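PDB 6SJ9: proteasome accessory factor B/C (PafBC) from Paenarthrobacter aurescens, which probably acts as a transcriptional regulator of the bacterial DNA damage response, joining DNA-binding winged helix-turn-helix domains to WYL and WCX domains in one chain. Local coordinates for residues A[347-352]-A[574-579]; A[351-356]-A[438-443]; A[365-370]-A[383-388]. One frame throughout, in Å; residues are numbered along the deposited sequence.

Contact 1 of 3, residues A[347-352]-A[574-579]; sequences DQLARM and FPARLF
L349 reaches from the flank of helix 346-360 towards a turn of loop, and its CD1 methyl does all the touching. That methyl lies 3.8 Å from CB of A576, a plain methyl-to-methyl contact. The same CD1 approaches the F579 ring obliquely, with CE1 as the nearest ring atom at 4.5 Å, a looser fit than the one to the alanine. CG of L349, anti to the carbonyl carbon and beside the backbone N (chi1 -69°), carries CD1 on toward the loop. Both loop residues can receive one methyl because the chain folds back between them: F579 N donates to A576 O at 2.8 Å, which brings the alanine methyl and the phenyl ring round to the helix. No hydrogen bond crosses the contact. L103 of helix 95-118 also packs on L349, and L107 of that helix on F579; all three touching residues are buried. On another side of helix 346-360, Q348 and R351 both bind D384 of helix 378-389. The arrangement joins the first helix of a winged helix-turn-helix domain to the loop that leads into strand 586-592 of a ferredoxin-like sheet.

Contact 2 of 3, residues A[351-356]-A[438-443]; sequences RMLQLV and AMLGDL
The backbones of helix 346-360 and of the last part of helix 427-441 come nearest at L353 and L440, whose CA atoms stand 8.7 Å apart, so side chains alone span the gap. Within 351-356, L353 alone touches 438-443, and it divides its two methyls between two leucines. CD1 meets CD1 of L443 at 3.9 Å, the two side chains running at each other tip to tip. CD2 approaches CD1 of L440 at 4.3 Å, a looser contact made one turn earlier along the second segment. In both L353 and L443 the CG lies anti to the carbonyl carbon (chi1 -71° and -70°), and these matched extended leucines cover the distance between the backbones. L440 and L443 are kept beside each other by the turn that D442 N closes on M439 O at 3.0 Å, and a long, weak bond of 3.4 Å joins L443 N to L440 O. L440 is the more deeply placed of the pair, its side chain also resting on L103 and L107 of helix 95-118. L443 is partly exposed, and its side chain is about 4 Å from a bound thiocyanate that probably came from the crystallisation liquor. The chemistry across the contact is wholly aliphatic, three leucines with no hydrogen bond or charge between the segments. This implies that apolar burial, not directional bonding, joins helix 346-360 to the end of helix 427-441 and the residues that follow; the nearby salt bridge of D442 is made to R577, not across this contact. The seam passes from a buried side at L440 to a more open one at L353 and L443.

Contact 3 of 3, residues A[365-370]-A[383-388]; sequences LHIQEV and DDLKIL
L365 and L385 carry the apolar part of the contact, meeting tip to tip with L365 CD1 4.1 Å from L385 CD2. The two leucines are turned differently about chi1: in L365 CG stands anti to the backbone N (chi1 -169°), whereas in L385 it stands anti to the carbonyl carbon (chi1 -69°), and each branch end is thereby directed at the other. The second methyl of L385, CD1, lies 4.4 Å from CG1 of I367. I367 does not aim its CB straight at the opposite helix, and the CG1 methylene, not the terminal methyl, comes nearest the leucine. L385 is thus shared by L365 of the short strand and I367, the first residue of helix 367-374, and all three side chains are buried.

No hydrogen bond crosses between the segments. H366 occupies the N-cap position, and its carbonyl O accepts from V370 N at 2.9 Å in the first turn of the helix, where Q368 N is taken up by D409 OD1. Charge lies away from the leucine contact: K386 NZ is 3.6 Å from D383 OD1, a long salt bridge one turn along the same helix. Both residues have further ionic partners, K386 with D151 and D383 with R341.

The apolar contact joins the entry of the second helix to the third helix of the winged helix-turn-helix fold, which by its position is probably the recognition helix. Strand 365-366 pairs antiparallel with strand 410-413, probably part of the wing, whose V411 touches both I367 and L385. F358 and L355 of helix 346-360 pack on L365 and L385 respectively, so the contact lies where three helices and these strands converge.

All three contacts are apolar, but they hold different parts together. Contacts 1 and 2 both start from helix 346-360, share R351 and M352, and lie about 9 Å apart between centres, with L349 and L443 packing across the boundary. Contact 3 closes the inside of the winged helix-turn-helix domain and is fully buried, about 15 Å from the centre of contact 2. Contact 1 is also buried but joins that domain to a loop more than 200 residues further along the chain, and it alone includes an aromatic ring. Contact 2, all leucine, is the most open of the three. Helix 378-389 of contact 3 meets both other contacts through helix 346-360.

Contact 1 of 3, residues A[347-352]-A[574-579]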
loop_
_atom_site.group_PDB
_atom_site.type_symbol
_atom_site.label_atom_id
_atom_site.label_comp_id
_atom_site.label_asym_id
_atom_site.label_seq_id
_atom_site.Cartn_x
_atom_site.Cartn_y
_atom_site.Cartn_z
ATOM N N ASP A 347 -12.371 10.579 -4.827
ATOM C CA ASP A 347 -13.587 10.294 -4.054
ATOM C C ASP A 347 -13.433 9.006 -3.233
ATOM O O ASP A 347 -13.801 8.948 -2.058
ATOM C CB ASP A 347 -14.805 10.147 -4.988
ATOM C CG ASP A 347 -15.367 11.501 -5.482
ATOM O OD1 ASP A 347 -14.937 12.554 -4.966
ATOM O OD2 ASP A 347 -16.264 11.494 -6.390
ATOM N N GLN A 348 -12.857 7.973 -3.834
ATOM C CA GLN A 348 -12.713 6.710 -3.119
ATOM C C GLN A 348 -11.702 6.832 -1.978
ATOM O O GLN A 348 -11.906 6.280 -0.886
ATOM C CB GLN A 348 -12.312 5.601 -4.107
ATOM C CG GLN A 348 -12.196 4.228 -3.496
ATOM C CD GLN A 348 -12.081 3.146 -4.564
ATOM O OE1 GLN A 348 -11.592 3.406 -5.677
ATOM N NE2 GLN A 348 -12.543 1.942 -4.240
ATOM N N LEU A 349 -10.619 7.565 -2.206
ATOM C CA LEU A 349 -9.665 7.766 -1.127
ATOM C C LEU A 349 -10.290 8.544 0.009
ATOM O O LEU A 349 -10.110 8.185 1.167
ATOM C CB LEU A 349 -8.424 8.499 -1.616
ATOM C CG LEU A 349 -7.636 7.570 -2.538
ATOM C CD1 LEU A 349 -6.786 8.502 -3.256
ATOM C CD2 LEU A 349 -6.805 6.482 -1.841
ATOM N N ALA A 350 -11.042 9.600 -0.314
ATOM C CA ALA A 350 -11.678 10.383 0.733
ATOM C C ALA A 350 -12.702 9.542 1.478
ATOM O O ALA A 350 -12.777 9.602 2.700
ATOM C CB ALA A 350 -12.350 11.627 0.146
ATOM N N ARG A 351 -13.486 8.736 0.756
ATOM C CA ARG A 351 -14.450 7.871 1.430
ATOM C C ARG A 351 -13.751 6.867 2.350
ATOM O O ARG A 351 -14.192 6.636 3.477
ATOM C CB ARG A 351 -15.330 7.167 0.397
ATOM C CG ARG A 351 -16.344 6.172 1.005
ATOM C CD ARG A 351 -17.347 5.698 -0.033
ATOM N NE ARG A 351 -16.713 4.799 -1.009
ATOM C CZ ARG A 351 -16.571 5.064 -2.303
ATOM N NH1 ARG A 351 -17.035 6.205 -2.803
ATOM N NH2 ARG A 351 -15.989 4.176 -3.113
HETATM N N MSE A 352 -12.673 6.260 1.897
HETATM C CA MSE A 352 -11.928 5.311 2.743
HETATM C C MSE A 352 -11.430 5.957 4.001
HETATM O O MSE A 352 -11.475 5.300 5.034
HETATM C CB MSE A 352 -10.730 4.638 2.023
HETATM C CG MSE A 352 -11.177 3.627 1.032
HETATM SE SE MSE A 352 -9.774 2.796 -0.139
HETATM C CE MSE A 352 -9.279 4.349 -1.165
ATOM N N PHE A 574 -12.135 10.399 -12.605
ATOM C CA PHE A 574 -10.844 9.972 -13.082
ATOM C C PHE A 574 -9.990 9.514 -11.910
ATOM O O PHE A 574 -10.298 9.771 -10.736
ATOM C CB PHE A 574 -10.125 11.043 -13.930
ATOM C CG PHE A 574 -9.854 12.362 -13.250
ATOM C CD1 PHE A 574 -8.603 12.617 -12.699
ATOM C CD2 PHE A 574 -10.806 13.382 -13.256
ATOM C CE1 PHE A 574 -8.315 13.851 -12.111
ATOM C CE2 PHE A 574 -10.523 14.625 -12.673
ATOM C CZ PHE A 574 -9.273 14.853 -12.098
ATOM N N PRO A 575 -8.946 8.767 -12.195
ATOM C CA PRO A 575 -8.121 8.252 -11.115
ATOM C C PRO A 575 -7.432 9.387 -10.353
ATOM O O PRO A 575 -7.150 10.464 -10.882
ATOM C CB PRO A 575 -7.123 7.351 -11.840
ATOM C CG PRO A 575 -7.759 7.060 -13.204
ATOM C CD PRO A 575 -8.500 8.304 -13.525
ATOM N N ALA A 576 -7.151 9.116 -9.090
ATOM C CA ALA A 576 -6.315 10.021 -8.336
ATOM C C ALA A 576 -4.886 9.964 -8.893
ATOM O O ALA A 576 -4.529 9.076 -9.680
ATOM C CB ALA A 576 -6.327 9.598 -6.879
ATOM N N ARG A 577 -4.054 10.897 -8.453
ATOM C CA ARG A 577 -2.829 11.191 -9.171
ATOM C C ARG A 577 -1.854 10.012 -9.236
ATOM O O ARG A 577 -1.118 9.890 -10.224
ATOM C CB ARG A 577 -2.147 12.396 -8.538
ATOM C CG ARG A 577 -2.757 13.686 -8.967
ATOM C CD ARG A 577 -2.082 14.848 -8.191
ATOM N NE ARG A 577 -2.570 14.930 -6.814
ATOM C CZ ARG A 577 -2.310 15.954 -5.990
ATOM N NH1 ARG A 577 -1.577 16.987 -6.417
ATOM N NH2 ARG A 577 -2.802 15.963 -4.751
ATOM N N LEU A 578 -1.771 9.179 -8.196
ATOM C CA LEU A 578 -0.862 8.033 -8.235
ATOM C C LEU A 578 -1.468 6.832 -8.935
ATOM O O LEU A 578 -0.868 5.750 -8.889
ATOM C CB LEU A 578 -0.454 7.605 -6.806
ATOM C CG LEU A 578 0.455 8.630 -6.144
ATOM C CD1 LEU A 578 0.783 8.264 -4.702
ATOM C CD2 LEU A 578 1.750 8.684 -7.002
ATOM N N PHE A 579 -2.671 6.957 -9.489
ATOM C CA PHE A 579 -3.369 5.824 -10.071
ATOM C C PHE A 579 -3.669 5.948 -11.578
ATOM O O PHE A 579 -4.226 5.002 -12.170
ATOM C CB PHE A 579 -4.655 5.579 -9.275
ATOM C CG PHE A 579 -4.412 5.152 -7.836
ATOM C CD1 PHE A 579 -4.281 6.086 -6.839
ATOM C CD2 PHE A 579 -4.223 3.808 -7.517
ATOM C CE1 PHE A 579 -4.078 5.726 -5.519
ATOM C CE2 PHE A 579 -4.045 3.398 -6.173
ATOM C CZ PHE A 579 -3.954 4.368 -5.167
#

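Contact 2 of 3, residues A[351-356]-A[438-443]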
loop_
_atom_site.group_PDB
_atom_site.type_symbol
_atom_site.label_atom_id
_atom_site.label_comp_id
_atom_site.label_asym_id
_atom_site.label_seq_id
_atom_site.Cartn_x
_atom_site.Cartn_y
_atom_site.Cartn_z
ATOM N N ARG A 351 -13.486 8.736 0.756
ATOM C CA ARG A 351 -14.450 7.871 1.430
ATOM C C ARG A 351 -13.751 6.867 2.350
ATOM O O ARG A 351 -14.192 6.636 3.477
ATOM C CB ARG A 351 -15.330 7.167 0.397
ATOM C CG ARG A 351 -16.344 6.172 1.005
ATOM C CD ARG A 351 -17.347 5.698 -0.033
ATOM N NE ARG A 351 -16.713 4.799 -1.009
ATOM C CZ ARG A 351 -16.571 5.064 -2.303
ATOM N NH1 ARG A 351 -17.035 6.205 -2.803
ATOM N NH2 ARG A 351 -15.989 4.176 -3.113
HETATM N N MSE A 352 -12.673 6.260 1.897
HETATM C CA MSE A 352 -11.928 5.311 2.743
HETATM C C MSE A 352 -11.430 5.957 4.001
HETATM O O MSE A 352 -11.475 5.300 5.034
HETATM C CB MSE A 352 -10.730 4.638 2.023
HETATM C CG MSE A 352 -11.177 3.627 1.032
HETATM SE SE MSE A 352 -9.774 2.796 -0.139
HETATM C CE MSE A 352 -9.279 4.349 -1.165
ATOM N N LEU A 353 -10.979 7.219 3.949
ATOM C CA LEU A 353 -10.631 7.883 5.195
ATOM C C LEU A 353 -11.835 7.957 6.134
ATOM O O LEU A 353 -11.688 7.829 7.351
ATOM C CB LEU A 353 -10.083 9.283 4.912
ATOM C CG LEU A 353 -8.695 9.288 4.276
ATOM C CD1 LEU A 353 -8.364 10.689 3.939
ATOM C CD2 LEU A 353 -7.657 8.702 5.247
ATOM N N GLN A 354 -13.033 8.192 5.580
ATOM C CA GLN A 354 -14.256 8.349 6.350
ATOM C C GLN A 354 -14.805 7.018 6.828
ATOM O O GLN A 354 -15.738 7.000 7.634
ATOM C CB GLN A 354 -15.312 9.079 5.508
ATOM C CG GLN A 354 -15.026 10.555 5.374
ATOM C CD GLN A 354 -15.787 11.190 4.232
ATOM O OE1 GLN A 354 -16.874 10.761 3.868
ATOM N NE2 GLN A 354 -15.157 12.172 3.589
ATOM N N LEU A 355 -14.281 5.910 6.318
ATOM C CA LEU A 355 -14.630 4.624 6.894
ATOM C C LEU A 355 -13.937 4.435 8.243
ATOM O O LEU A 355 -14.462 3.723 9.106
ATOM C CB LEU A 355 -14.243 3.484 5.949
ATOM C CG LEU A 355 -14.851 3.523 4.555
ATOM C CD1 LEU A 355 -14.469 2.239 3.779
ATOM C CD2 LEU A 355 -16.362 3.616 4.659
ATOM N N VAL A 356 -12.777 5.072 8.442
ATOM C CA VAL A 356 -11.985 4.800 9.648
ATOM C C VAL A 356 -12.795 5.027 10.929
ATOM O O VAL A 356 -12.816 4.126 11.785
ATOM C CB VAL A 356 -10.664 5.595 9.607
ATOM C CG1 VAL A 356 -9.854 5.404 10.920
ATOM C CG2 VAL A 356 -9.848 5.178 8.397
ATOM N N ALA A 438 0.986 13.142 3.043
ATOM C CA ALA A 438 0.795 14.469 2.466
ATOM C C ALA A 438 -0.122 14.421 1.245
ATOM O O ALA A 438 -0.888 15.366 1.001
ATOM C CB ALA A 438 2.144 15.128 2.167
HETATM N N MSE A 439 -0.077 13.341 0.476
HETATM C CA MSE A 439 -1.039 13.200 -0.617
HETATM C C MSE A 439 -2.464 13.076 -0.019
HETATM O O MSE A 439 -3.401 13.740 -0.478
HETATM C CB MSE A 439 -0.698 11.997 -1.466
HETATM C CG MSE A 439 0.572 12.116 -2.306
HETATM SE SE MSE A 439 0.387 13.595 -3.638
HETATM C CE MSE A 439 -0.244 12.653 -5.191
ATOM N N LEU A 440 -2.628 12.228 1.012
ATOM C CA LEU A 440 -3.930 12.138 1.681
ATOM C C LEU A 440 -4.368 13.498 2.213
ATOM O O LEU A 440 -5.547 13.846 2.144
ATOM C CB LEU A 440 -3.910 11.116 2.831
ATOM C CG LEU A 440 -3.751 9.661 2.383
ATOM C CD1 LEU A 440 -3.640 8.701 3.594
ATOM C CD2 LEU A 440 -4.960 9.266 1.493
ATOM N N GLY A 441 -3.422 14.277 2.735
ATOM C CA GLY A 441 -3.734 15.593 3.261
ATOM C C GLY A 441 -4.065 16.616 2.198
ATOM O O GLY A 441 -4.676 17.644 2.506
ATOM N N ASP A 442 -3.712 16.344 0.952
ATOM C CA ASP A 442 -4.033 17.265 -0.125
ATOM C C ASP A 442 -5.391 16.976 -0.814
ATOM O O ASP A 442 -5.748 17.680 -1.751
ATOM C CB ASP A 442 -2.868 17.255 -1.132
ATOM C CG ASP A 442 -2.875 18.463 -2.045
ATOM O OD1 ASP A 442 -3.051 19.574 -1.496
ATOM O OD2 ASP A 442 -2.672 18.322 -3.278
ATOM N N LEU A 443 -6.141 15.959 -0.393
ATOM C CA LEU A 443 -7.447 15.648 -0.981
ATOM C C LEU A 443 -8.439 16.797 -0.753
ATOM O O LEU A 443 -8.318 17.539 0.233
ATOM C CB LEU A 443 -8.029 14.377 -0.369
ATOM C CG LEU A 443 -7.336 13.104 -0.725
ATOM C CD1 LEU A 443 -7.764 12.035 0.291
ATOM C CD2 LEU A 443 -7.721 12.748 -2.170
#

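Contact 3 of 3, residues A[365-370]-A[383-388]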
loop_
_atom_site.group_PDB
_atom_site.type_symbol
_atom_site.label_atom_id
_atom_site.label_comp_id
_atom_site.label_asym_id
_atom_site.label_seq_id
_atom_site.Cartn_x
_atom_site.Cartn_y
_atom_site.Cartn_z
ATOM N N LEU A 365 -18.363 -1.130 11.928
ATOM C CA LEU A 365 -18.816 -0.689 10.622
ATOM C C LEU A 365 -19.847 -1.713 10.173
ATOM O O LEU A 365 -19.489 -2.871 9.928
ATOM C CB LEU A 365 -17.628 -0.604 9.652
ATOM C CG LEU A 365 -17.962 0.121 8.318
ATOM C CD1 LEU A 365 -16.679 0.539 7.598
ATOM C CD2 LEU A 365 -18.794 -0.742 7.409
ATOM N N HIS A 366 -21.130 -1.305 10.113
ATOM C CA HIS A 366 -22.187 -2.176 9.599
ATOM C C HIS A 366 -22.331 -1.961 8.093
ATOM O O HIS A 366 -22.722 -0.880 7.631
ATOM C CB HIS A 366 -23.509 -1.944 10.331
ATOM C CG HIS A 366 -23.492 -2.491 11.719
ATOM N ND1 HIS A 366 -23.815 -3.800 11.999
ATOM C CD2 HIS A 366 -23.107 -1.938 12.894
ATOM C CE1 HIS A 366 -23.674 -4.022 13.294
ATOM N NE2 HIS A 366 -23.252 -2.906 13.860
ATOM N N ILE A 367 -21.997 -2.983 7.331
ATOM C CA ILE A 367 -21.700 -2.749 5.923
ATOM C C ILE A 367 -22.923 -2.197 5.184
ATOM O O ILE A 367 -22.819 -1.169 4.489
ATOM C CB ILE A 367 -21.156 -4.020 5.269
ATOM C CG1 ILE A 367 -19.714 -4.204 5.728
ATOM C CG2 ILE A 367 -21.137 -3.853 3.734
ATOM C CD1 ILE A 367 -19.166 -5.557 5.430
ATOM N N GLN A 368 -24.091 -2.849 5.329
ATOM C CA GLN A 368 -25.239 -2.417 4.509
ATOM C C GLN A 368 -25.615 -0.977 4.823
ATOM O O GLN A 368 -25.833 -0.160 3.920
ATOM C CB GLN A 368 -26.478 -3.281 4.710
ATOM C CG GLN A 368 -27.619 -2.908 3.671
ATOM C CD GLN A 368 -27.126 -3.131 2.213
ATOM O OE1 GLN A 368 -26.770 -4.251 1.846
ATOM N NE2 GLN A 368 -27.102 -2.078 1.401
ATOM N N GLU A 369 -25.666 -0.655 6.102
ATOM C CA GLU A 369 -26.056 0.668 6.548
ATOM C C GLU A 369 -25.031 1.714 6.141
ATOM O O GLU A 369 -25.385 2.844 5.816
ATOM C CB GLU A 369 -26.267 0.610 8.050
ATOM C CG GLU A 369 -26.407 1.902 8.751
ATOM C CD GLU A 369 -26.542 1.646 10.246
ATOM O OE1 GLU A 369 -25.909 2.369 11.059
ATOM O OE2 GLU A 369 -27.292 0.694 10.582
ATOM N N VAL A 370 -23.753 1.370 6.154
ATOM C CA VAL A 370 -22.794 2.384 5.788
ATOM C C VAL A 370 -22.735 2.541 4.272
ATOM O O VAL A 370 -22.580 3.660 3.770
ATOM C CB VAL A 370 -21.426 2.042 6.411
ATOM C CG1 VAL A 370 -20.321 2.892 5.807
ATOM C CG2 VAL A 370 -21.489 2.337 7.940
ATOM N N ASP A 383 -15.384 -3.686 -1.492
ATOM C CA ASP A 383 -14.149 -3.512 -2.230
ATOM C C ASP A 383 -13.308 -2.365 -1.636
ATOM O O ASP A 383 -12.086 -2.467 -1.584
ATOM C CB ASP A 383 -14.429 -3.268 -3.710
ATOM C CG ASP A 383 -13.234 -3.679 -4.568
ATOM O OD1 ASP A 383 -12.747 -4.811 -4.357
ATOM O OD2 ASP A 383 -12.767 -2.905 -5.437
ATOM N N ASP A 384 -13.950 -1.262 -1.213
ATOM C CA ASP A 384 -13.220 -0.201 -0.514
ATOM C C ASP A 384 -12.489 -0.759 0.681
ATOM O O ASP A 384 -11.353 -0.394 0.930
ATOM C CB ASP A 384 -14.144 0.917 -0.006
ATOM C CG ASP A 384 -14.757 1.738 -1.128
ATOM O OD1 ASP A 384 -14.227 1.766 -2.252
ATOM O OD2 ASP A 384 -15.779 2.380 -0.854
ATOM N N LEU A 385 -13.139 -1.655 1.435
ATOM C CA LEU A 385 -12.511 -2.180 2.636
ATOM C C LEU A 385 -11.388 -3.135 2.289
ATOM O O LEU A 385 -10.377 -3.167 2.992
ATOM C CB LEU A 385 -13.544 -2.861 3.556
ATOM C CG LEU A 385 -14.527 -1.899 4.205
ATOM C CD1 LEU A 385 -15.689 -2.590 4.873
ATOM C CD2 LEU A 385 -13.785 -1.100 5.254
ATOM N N LYS A 386 -11.547 -3.937 1.220
ATOM C CA LYS A 386 -10.461 -4.833 0.811
ATOM C C LYS A 386 -9.223 -4.033 0.402
ATOM O O LYS A 386 -8.100 -4.433 0.696
ATOM C CB LYS A 386 -10.918 -5.743 -0.349
ATOM C CG LYS A 386 -11.887 -6.917 0.098
ATOM C CD LYS A 386 -12.654 -7.516 -1.130
ATOM C CE LYS A 386 -11.737 -7.924 -2.335
ATOM N NZ LYS A 386 -12.598 -8.298 -3.537
ATOM N N ILE A 387 -9.406 -2.917 -0.308
ATOM C CA ILE A 387 -8.259 -2.074 -0.649
ATOM C C ILE A 387 -7.605 -1.557 0.617
ATOM O O ILE A 387 -6.377 -1.572 0.756
ATOM C CB ILE A 387 -8.699 -0.897 -1.539
ATOM C CG1 ILE A 387 -9.117 -1.411 -2.914
ATOM C CG2 ILE A 387 -7.499 0.119 -1.670
ATOM C CD1 ILE A 387 -10.025 -0.462 -3.634
ATOM N N LEU A 388 -8.425 -1.119 1.580
ATOM C CA LEU A 388 -7.896 -0.450 2.752
ATOM C C LEU A 388 -7.217 -1.428 3.723
ATOM O O LEU A 388 -6.099 -1.168 4.199
ATOM C CB LEU A 388 -9.028 0.304 3.489
ATOM C CG LEU A 388 -8.638 0.976 4.818
ATOM C CD1 LEU A 388 -7.660 2.100 4.476
ATOM C CD2 LEU A 388 -9.846 1.583 5.562
#